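Side-chain contacts in protein B (Streptococcus agalactiae, PDB 5H6I), which permeabilises membranes as a secreted pore-forming toxin, the CAMP factor, and binds IgG through its constant region: residues N35-Q40 against Y90-I95; V99-D104 against I136-P141; T214-V219 against D231-T236. One frame throughout, in Å; residues are numbered along the deposited sequence.

Interaction 1 of 3, residues N35-Q40 against Y90-I95; sequences NNQAQQ and YDLNSI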
# COMPACT_ATOMS: atom_id res chain seq x y z
N ASN A 35 -17.82 5.56 27.61
CA ASN A 35 -18.63 5.07 26.50
C ASN A 35 -18.51 5.98 25.29
O ASN A 35 -18.39 5.51 24.16
CB ASN A 35 -20.09 4.93 26.92
CG ASN A 35 -20.94 4.27 25.86
OD1 ASN A 35 -20.70 3.12 25.48
ND2 ASN A 35 -21.95 4.99 25.37
N ASN A 36 -18.54 7.30 25.51
CA ASN A 36 -18.32 8.23 24.41
C ASN A 36 -16.93 8.04 23.80
O ASN A 36 -16.77 8.10 22.58
CB ASN A 36 -18.50 9.67 24.89
CG ASN A 36 -17.85 10.68 23.95
OD1 ASN A 36 -16.73 11.13 24.18
ND2 ASN A 36 -18.56 11.04 22.89
N GLN A 37 -15.92 7.81 24.65
CA GLN A 37 -14.59 7.52 24.14
C GLN A 37 -14.55 6.21 23.37
O GLN A 37 -13.76 6.06 22.44
CB GLN A 37 -13.59 7.49 25.30
CG GLN A 37 -12.14 7.29 24.88
CD GLN A 37 -11.17 7.52 26.03
OE1 GLN A 37 -10.41 8.49 26.03
NE2 GLN A 37 -11.19 6.63 27.01
N ALA A 38 -15.42 5.26 23.73
CA ALA A 38 -15.42 3.97 23.05
C ALA A 38 -15.91 4.10 21.61
O ALA A 38 -15.39 3.43 20.71
CB ALA A 38 -16.29 2.97 23.82
N GLN A 39 -16.92 4.95 21.37
CA GLN A 39 -17.42 5.12 20.01
C GLN A 39 -16.49 5.96 19.14
O GLN A 39 -16.59 5.88 17.91
CB GLN A 39 -18.82 5.74 20.02
CG GLN A 39 -19.17 6.52 21.27
CD GLN A 39 -20.52 7.22 21.16
OE1 GLN A 39 -21.20 7.12 20.14
NE2 GLN A 39 -20.91 7.93 22.22
N GLN A 40 -15.61 6.76 19.74
CA GLN A 40 -14.59 7.45 18.94
C GLN A 40 -13.66 6.44 18.29
O GLN A 40 -13.44 6.48 17.07
CB GLN A 40 -13.79 8.42 19.81
CG GLN A 40 -14.61 9.29 20.75
CD GLN A 40 -13.74 10.00 21.77
OE1 GLN A 40 -12.76 9.44 22.26
NE2 GLN A 40 -14.09 11.24 22.08
N TYR A 90 -14.76 0.52 31.24
CA TYR A 90 -13.49 0.17 31.86
C TYR A 90 -12.34 1.07 31.40
O TYR A 90 -12.53 2.20 30.94
CB TYR A 90 -13.26 -1.31 31.52
CG TYR A 90 -12.96 -1.57 30.06
CD1 TYR A 90 -13.89 -1.30 29.06
CD2 TYR A 90 -11.74 -2.10 29.67
CE1 TYR A 90 -13.62 -1.54 27.73
CE2 TYR A 90 -11.45 -2.35 28.34
CZ TYR A 90 -12.39 -2.06 27.37
OH TYR A 90 -12.12 -2.31 26.05
N ASP A 91 -11.12 0.55 31.53
CA ASP A 91 -9.92 1.29 31.16
C ASP A 91 -9.68 1.17 29.65
O ASP A 91 -9.49 0.07 29.13
CB ASP A 91 -8.71 0.76 31.94
CG ASP A 91 -7.42 1.45 31.57
OD1 ASP A 91 -7.46 2.63 31.14
OD2 ASP A 91 -6.35 0.82 31.71
N LEU A 92 -9.70 2.31 28.96
CA LEU A 92 -9.52 2.35 27.51
C LEU A 92 -8.11 2.79 27.12
O LEU A 92 -7.91 3.24 25.99
CB LEU A 92 -10.56 3.27 26.88
CG LEU A 92 -12.02 2.83 26.94
CD1 LEU A 92 -12.90 3.82 26.20
CD2 LEU A 92 -12.19 1.43 26.36
N ASN A 93 -7.14 2.67 28.03
CA ASN A 93 -5.79 3.14 27.73
C ASN A 93 -5.09 2.22 26.75
O ASN A 93 -4.59 2.67 25.71
CB ASN A 93 -4.99 3.26 29.03
CG ASN A 93 -3.57 3.74 28.79
OD1 ASN A 93 -3.34 4.87 28.35
ND2 ASN A 93 -2.60 2.88 29.07
N SER A 94 -5.04 0.92 27.05
CA SER A 94 -4.35 -0.01 26.17
C SER A 94 -5.07 -0.14 24.83
O SER A 94 -4.42 -0.24 23.78
CB SER A 94 -4.23 -1.38 26.85
OG SER A 94 -5.37 -2.18 26.58
N ILE A 95 -6.41 -0.13 24.85
CA ILE A 95 -7.16 -0.25 23.60
C ILE A 95 -6.94 0.98 22.72
O ILE A 95 -7.03 0.89 21.49
CB ILE A 95 -8.65 -0.48 23.90
CG1 ILE A 95 -9.31 -1.25 22.76
CG2 ILE A 95 -9.38 0.83 24.15
CD1 ILE A 95 -8.88 -2.70 22.66
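Ala38 and Leu92 mark the closest backbone approach between 35-40, the first turns of helix 35-58, and 90-95, which leads into helix 93-115, with 7.6 Å between their CA atoms. Both segments lie at one end of an all-helical bundle, where a helix start and the N-cap residue of another helix are brought together; 90-95 lies in the region that binds the IgG constant region. The contact is carried by Leu92, which lies against Gln37 and the start of Ala38.

The leucine side chain is directed at the helix. Its CG stands anti to the carbonyl carbon (chi1 -67°) and its CD1 continues the extended line, which makes this methyl the leading atom. Gln37 is also extended, with CG anti to its own backbone N (chi1 -176°), and the two chains lie alongside each other, pointing opposite ways. This explains why one methyl meets so much of the glutamine: Leu92 CD1 lies 3.8 Å from Gln37 CG and 3.4 Å from Gln37 NE2. The amide nitrogen reaches back along the leucine as well, 3.4 Å from Leu92 CB, so a polar group rests on an apolar chain by van der Waals contact. Ala38 also meets the methyl, its backbone N at 3.8 Å from Leu92 CD1, and Ala38 CB makes a looser apolar contact with the same methyl at 4.2 Å.

Leu92 also touches Met41 of helix 35-58 and Leu82 of helix 65-84, so the N-cap leucine of helix 93-115 is buried against two other helices. An Asx turn spans Leu92 at the entry to its helix: Asn93 N donates to Asp91 OD1 at 3.1 Å, arriving from above the carboxylate plane.

Interaction 2 of 3, residues V99-D104 against I136-P141; sequences VEALTD and IRILDP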
# COMPACT_ATOMS: atom_id res chain seq x y z
N VAL A 99 -5.16 1.44 18.82
CA VAL A 99 -5.86 2.10 17.73
C VAL A 99 -5.01 3.21 17.14
O VAL A 99 -4.96 3.40 15.92
CB VAL A 99 -7.22 2.63 18.23
CG1 VAL A 99 -7.83 3.60 17.23
CG2 VAL A 99 -8.17 1.48 18.50
N GLU A 100 -4.31 3.97 17.99
CA GLU A 100 -3.45 5.04 17.50
C GLU A 100 -2.29 4.49 16.69
O GLU A 100 -1.91 5.08 15.67
CB GLU A 100 -2.93 5.88 18.67
CG GLU A 100 -4.00 6.70 19.37
CD GLU A 100 -3.56 7.17 20.74
OE1 GLU A 100 -2.57 6.62 21.27
OE2 GLU A 100 -4.20 8.09 21.29
N ALA A 101 -1.71 3.37 17.12
CA ALA A 101 -0.59 2.78 16.40
C ALA A 101 -0.99 2.27 15.02
O ALA A 101 -0.12 2.08 14.17
CB ALA A 101 0.02 1.64 17.22
N LEU A 102 -2.29 2.06 14.78
CA LEU A 102 -2.74 1.68 13.45
C LEU A 102 -2.61 2.85 12.47
O LEU A 102 -2.39 2.63 11.28
CB LEU A 102 -4.18 1.18 13.50
CG LEU A 102 -4.35 -0.28 13.93
CD1 LEU A 102 -5.82 -0.61 14.13
CD2 LEU A 102 -3.71 -1.21 12.91
N THR A 103 -2.76 4.08 12.96
CA THR A 103 -2.51 5.24 12.11
C THR A 103 -1.04 5.33 11.74
O THR A 103 -0.70 5.70 10.60
CB THR A 103 -2.98 6.52 12.82
OG1 THR A 103 -4.38 6.44 13.09
CG2 THR A 103 -2.71 7.74 11.95
N ASP A 104 -0.15 4.99 12.67
CA ASP A 104 1.27 4.94 12.35
C ASP A 104 1.58 3.81 11.38
O ASP A 104 2.51 3.93 10.56
CB ASP A 104 2.09 4.78 13.63
CG ASP A 104 1.98 5.99 14.55
OD1 ASP A 104 2.50 7.06 14.19
OD2 ASP A 104 1.36 5.86 15.62
N ILE A 136 2.47 -6.71 15.20
CA ILE A 136 2.54 -7.80 16.17
C ILE A 136 2.29 -7.28 17.58
O ILE A 136 1.56 -7.91 18.36
CB ILE A 136 3.90 -8.51 16.06
CG1 ILE A 136 3.93 -9.42 14.82
CG2 ILE A 136 4.19 -9.33 17.31
CD1 ILE A 136 5.28 -10.06 14.57
N ARG A 137 2.86 -6.13 17.92
CA ARG A 137 2.62 -5.54 19.23
C ARG A 137 1.17 -5.10 19.38
O ARG A 137 0.58 -5.23 20.46
CB ARG A 137 3.56 -4.36 19.46
CG ARG A 137 5.04 -4.70 19.33
CD ARG A 137 5.64 -5.07 20.67
NE ARG A 137 6.50 -4.01 21.18
CZ ARG A 137 7.82 -3.98 21.04
NH1 ARG A 137 8.44 -4.96 20.40
NH2 ARG A 137 8.53 -2.98 21.54
N ILE A 138 0.57 -4.58 18.30
CA ILE A 138 -0.84 -4.20 18.34
C ILE A 138 -1.71 -5.42 18.62
O ILE A 138 -2.71 -5.33 19.35
CB ILE A 138 -1.24 -3.50 17.03
CG1 ILE A 138 -0.37 -2.27 16.79
CG2 ILE A 138 -2.71 -3.12 17.05
CD1 ILE A 138 -0.72 -1.52 15.52
N LEU A 139 -1.35 -6.57 18.05
CA LEU A 139 -2.12 -7.79 18.26
C LEU A 139 -1.79 -8.45 19.59
O LEU A 139 -2.65 -9.14 20.15
CB LEU A 139 -1.85 -8.77 17.12
CG LEU A 139 -2.41 -8.42 15.74
CD1 LEU A 139 -1.58 -9.08 14.65
CD2 LEU A 139 -3.86 -8.84 15.63
N ASP A 140 -0.58 -8.26 20.10
CA ASP A 140 -0.12 -8.94 21.30
C ASP A 140 -0.91 -8.49 22.52
O ASP A 140 -0.82 -7.31 22.90
CB ASP A 140 1.37 -8.66 21.50
CG ASP A 140 2.00 -9.58 22.53
OD1 ASP A 140 1.30 -10.47 23.06
OD2 ASP A 140 3.21 -9.41 22.82
N PRO A 141 -1.67 -9.37 23.17
CA PRO A 141 -2.39 -8.96 24.39
C PRO A 141 -1.46 -8.62 25.54
O PRO A 141 -1.83 -7.84 26.43
CB PRO A 141 -3.27 -10.17 24.71
CG PRO A 141 -3.29 -11.00 23.45
CD PRO A 141 -1.97 -10.76 22.80
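The flat group that matters between Ile138 and Ala101 is a peptide plane; no ring, side-chain amide or guanidinium takes part. Ile138 CD1 sits over one face of the peptide joining Ala101 to Leu102, almost straight above Ala101 C at 3.8 Å, and 4.0 Å from Leu102 N. It therefore approaches the face rather than an edge.

Two side chains flank that methyl. Ala101 CB is 3.7 Å from Ile138 CD1, and Leu102 CD2 touches the same methyl at 4.0 Å, the leucine and isoleucine chains crossing at a slant. Ile138 reaches this spot because CG1 is anti to its carbonyl carbon (chi1 -58°) and CD1 prolongs the chain outward (chi2 -179°).

Helices 93-115 and 121-139 follow one another in the chain and run in opposing directions, a helical hairpin within the bundle. Ala101 CA and Ile138 CA are 7.2 Å apart, a nearness in keeping with the small side chain of Ala101. The bundle closes round the pair: Ala101 also touches Ile148 and Val152 of helix 145-163, while Leu102 meets Leu45 and Leu78. The carbonyl O of Ile138, near its helix end, accepts a hydrogen bond from Arg98 NH1.

Interaction 3 of 3, residues T214-V219 against D231-T236; sequences THAVGV and DQEIVT
His215 and Glu233 form the polar part of this contact, a His-carboxylate hydrogen bond. ND1 of His215 donates to OE2 of Glu233 at 2.8 Å with an N-H...O angle of 139°, so the bond is short but clearly bent. OE2 is met on its syn side but tilted well out of the carboxylate plane, and the donor leaves the imidazole close to the ring plane; the carboxylate itself is turned 49° from that plane. The second oxygen is nearby without being bonded: Glu233 OE1 lies 3.1 Å from His215 CE1, while its angle to ND1 is too poor for a hydrogen bond. Any positive charge on the imidazole would be expected to favour the ionised state of this buried carboxylate. A further hydrogen bond stays within helix 227-245: Thr236 OG1 donates to Gln232 O at 2.8 Å, from above the carbonyl plane, and that oxygen also accepts from Thr236 N.

The two segments belong to adjacent antiparallel helices, 203-220 and 227-245, whose local axes pass 10.2 Å apart; with helix 179-196 they make up a three-helix bundle. Ala216 also touches Leu182 and Ile186 of that third helix.

Van der Waals contact surrounds the glutamate. A bend in its chain (chi2 60°) turns the carboxylate so that it meets both the valine methyl and the histidine edge. Val219 crosses the glutamate at a slant, its CB packing 3.8 Å from the Glu233 CG methylene, while Val219 CG2 lies 3.3 Å from Glu233 OE1 and Ala216 CB 3.6 Å from Glu233 OE2.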
# COMPACT_ATOMS: atom_id res chain seq x y z
N THR A 214 -1.56 -5.35 -23.81
CA THR A 214 -1.13 -6.72 -23.54
C THR A 214 0.39 -6.84 -23.55
O THR A 214 0.96 -7.59 -22.77
CB THR A 214 -1.76 -7.68 -24.55
OG1 THR A 214 -3.19 -7.62 -24.45
CG2 THR A 214 -1.31 -9.11 -24.29
N HIS A 215 1.05 -6.09 -24.44
CA HIS A 215 2.51 -6.12 -24.48
C HIS A 215 3.12 -5.50 -23.22
O HIS A 215 4.13 -5.99 -22.71
CB HIS A 215 3.02 -5.39 -25.73
CG HIS A 215 4.51 -5.25 -25.78
ND1 HIS A 215 5.16 -4.14 -25.31
CD2 HIS A 215 5.47 -6.08 -26.25
CE1 HIS A 215 6.46 -4.29 -25.48
NE2 HIS A 215 6.68 -5.46 -26.05
N ALA A 216 2.51 -4.42 -22.72
CA ALA A 216 3.00 -3.81 -21.49
C ALA A 216 2.83 -4.75 -20.30
O ALA A 216 3.64 -4.74 -19.37
CB ALA A 216 2.29 -2.49 -21.23
N VAL A 217 1.77 -5.57 -20.31
CA VAL A 217 1.59 -6.57 -19.26
C VAL A 217 2.71 -7.60 -19.30
O VAL A 217 3.15 -8.08 -18.25
CB VAL A 217 0.20 -7.22 -19.38
CG1 VAL A 217 0.02 -8.32 -18.34
CG2 VAL A 217 -0.90 -6.18 -19.24
N GLY A 218 3.18 -7.94 -20.50
CA GLY A 218 4.31 -8.85 -20.60
C GLY A 218 5.58 -8.28 -20.01
O GLY A 218 6.38 -9.01 -19.40
N VAL A 219 5.80 -6.98 -20.17
CA VAL A 219 6.95 -6.33 -19.55
C VAL A 219 6.80 -6.33 -18.03
O VAL A 219 7.76 -6.56 -17.29
CB VAL A 219 7.13 -4.91 -20.11
CG1 VAL A 219 8.11 -4.12 -19.26
CG2 VAL A 219 7.58 -4.97 -21.55
N ASP A 231 10.59 2.18 -17.89
CA ASP A 231 10.32 3.57 -18.27
C ASP A 231 9.95 3.68 -19.74
O ASP A 231 9.02 4.41 -20.10
CB ASP A 231 11.54 4.44 -17.96
CG ASP A 231 11.47 5.06 -16.58
OD1 ASP A 231 10.35 5.27 -16.07
OD2 ASP A 231 12.54 5.34 -16.00
N GLN A 232 10.66 2.96 -20.62
CA GLN A 232 10.36 3.02 -22.04
C GLN A 232 9.01 2.37 -22.35
O GLN A 232 8.29 2.83 -23.24
CB GLN A 232 11.47 2.35 -22.85
CG GLN A 232 12.87 2.69 -22.38
CD GLN A 232 13.95 1.97 -23.18
OE1 GLN A 232 14.52 2.53 -24.11
NE2 GLN A 232 14.22 0.72 -22.82
N GLU A 233 8.67 1.30 -21.63
CA GLU A 233 7.37 0.67 -21.84
C GLU A 233 6.23 1.60 -21.46
O GLU A 233 5.16 1.56 -22.09
CB GLU A 233 7.28 -0.63 -21.04
CG GLU A 233 6.10 -1.51 -21.41
CD GLU A 233 6.12 -1.94 -22.86
OE1 GLU A 233 7.23 -2.19 -23.38
OE2 GLU A 233 5.04 -2.02 -23.48
N ILE A 234 6.43 2.45 -20.45
CA ILE A 234 5.41 3.43 -20.09
C ILE A 234 5.23 4.45 -21.21
O ILE A 234 4.11 4.84 -21.55
CB ILE A 234 5.78 4.11 -18.76
CG1 ILE A 234 5.61 3.12 -17.59
CG2 ILE A 234 4.94 5.36 -18.53
CD1 ILE A 234 5.91 3.72 -16.23
N VAL A 235 6.34 4.88 -21.82
CA VAL A 235 6.27 5.85 -22.91
C VAL A 235 5.72 5.20 -24.18
O VAL A 235 4.95 5.81 -24.92
CB VAL A 235 7.66 6.48 -23.14
CG1 VAL A 235 7.82 6.91 -24.59
CG2 VAL A 235 7.88 7.65 -22.20
N THR A 236 6.11 3.95 -24.43
CA THR A 236 5.59 3.23 -25.60
C THR A 236 4.09 3.04 -25.50
O THR A 236 3.36 3.24 -26.48
CB THR A 236 6.30 1.88 -25.74
OG1 THR A 236 7.70 2.09 -25.90
CG2 THR A 236 5.76 1.13 -26.95

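Overall arrangement
Interactions 1 and 2 lie in the same helical bundle, their centres 15 Å apart, and share helix 93-115: 90-95 forms its entry and 99-104 lies a turn or so further along, inside the bundle. Interaction 3 belongs to the separate three-helix bundle at the C-terminal end, on the opposite side of the chain's centre. Its centre is 51 Å from that of interaction 1 and 39 Å from that of interaction 2, with nearest atoms about 39 Å and about 27 Å apart, so none of its atoms touches either. Whereas interactions 1 and 2 rest on van der Waals packing, interaction 3 adds a polar bond between helices.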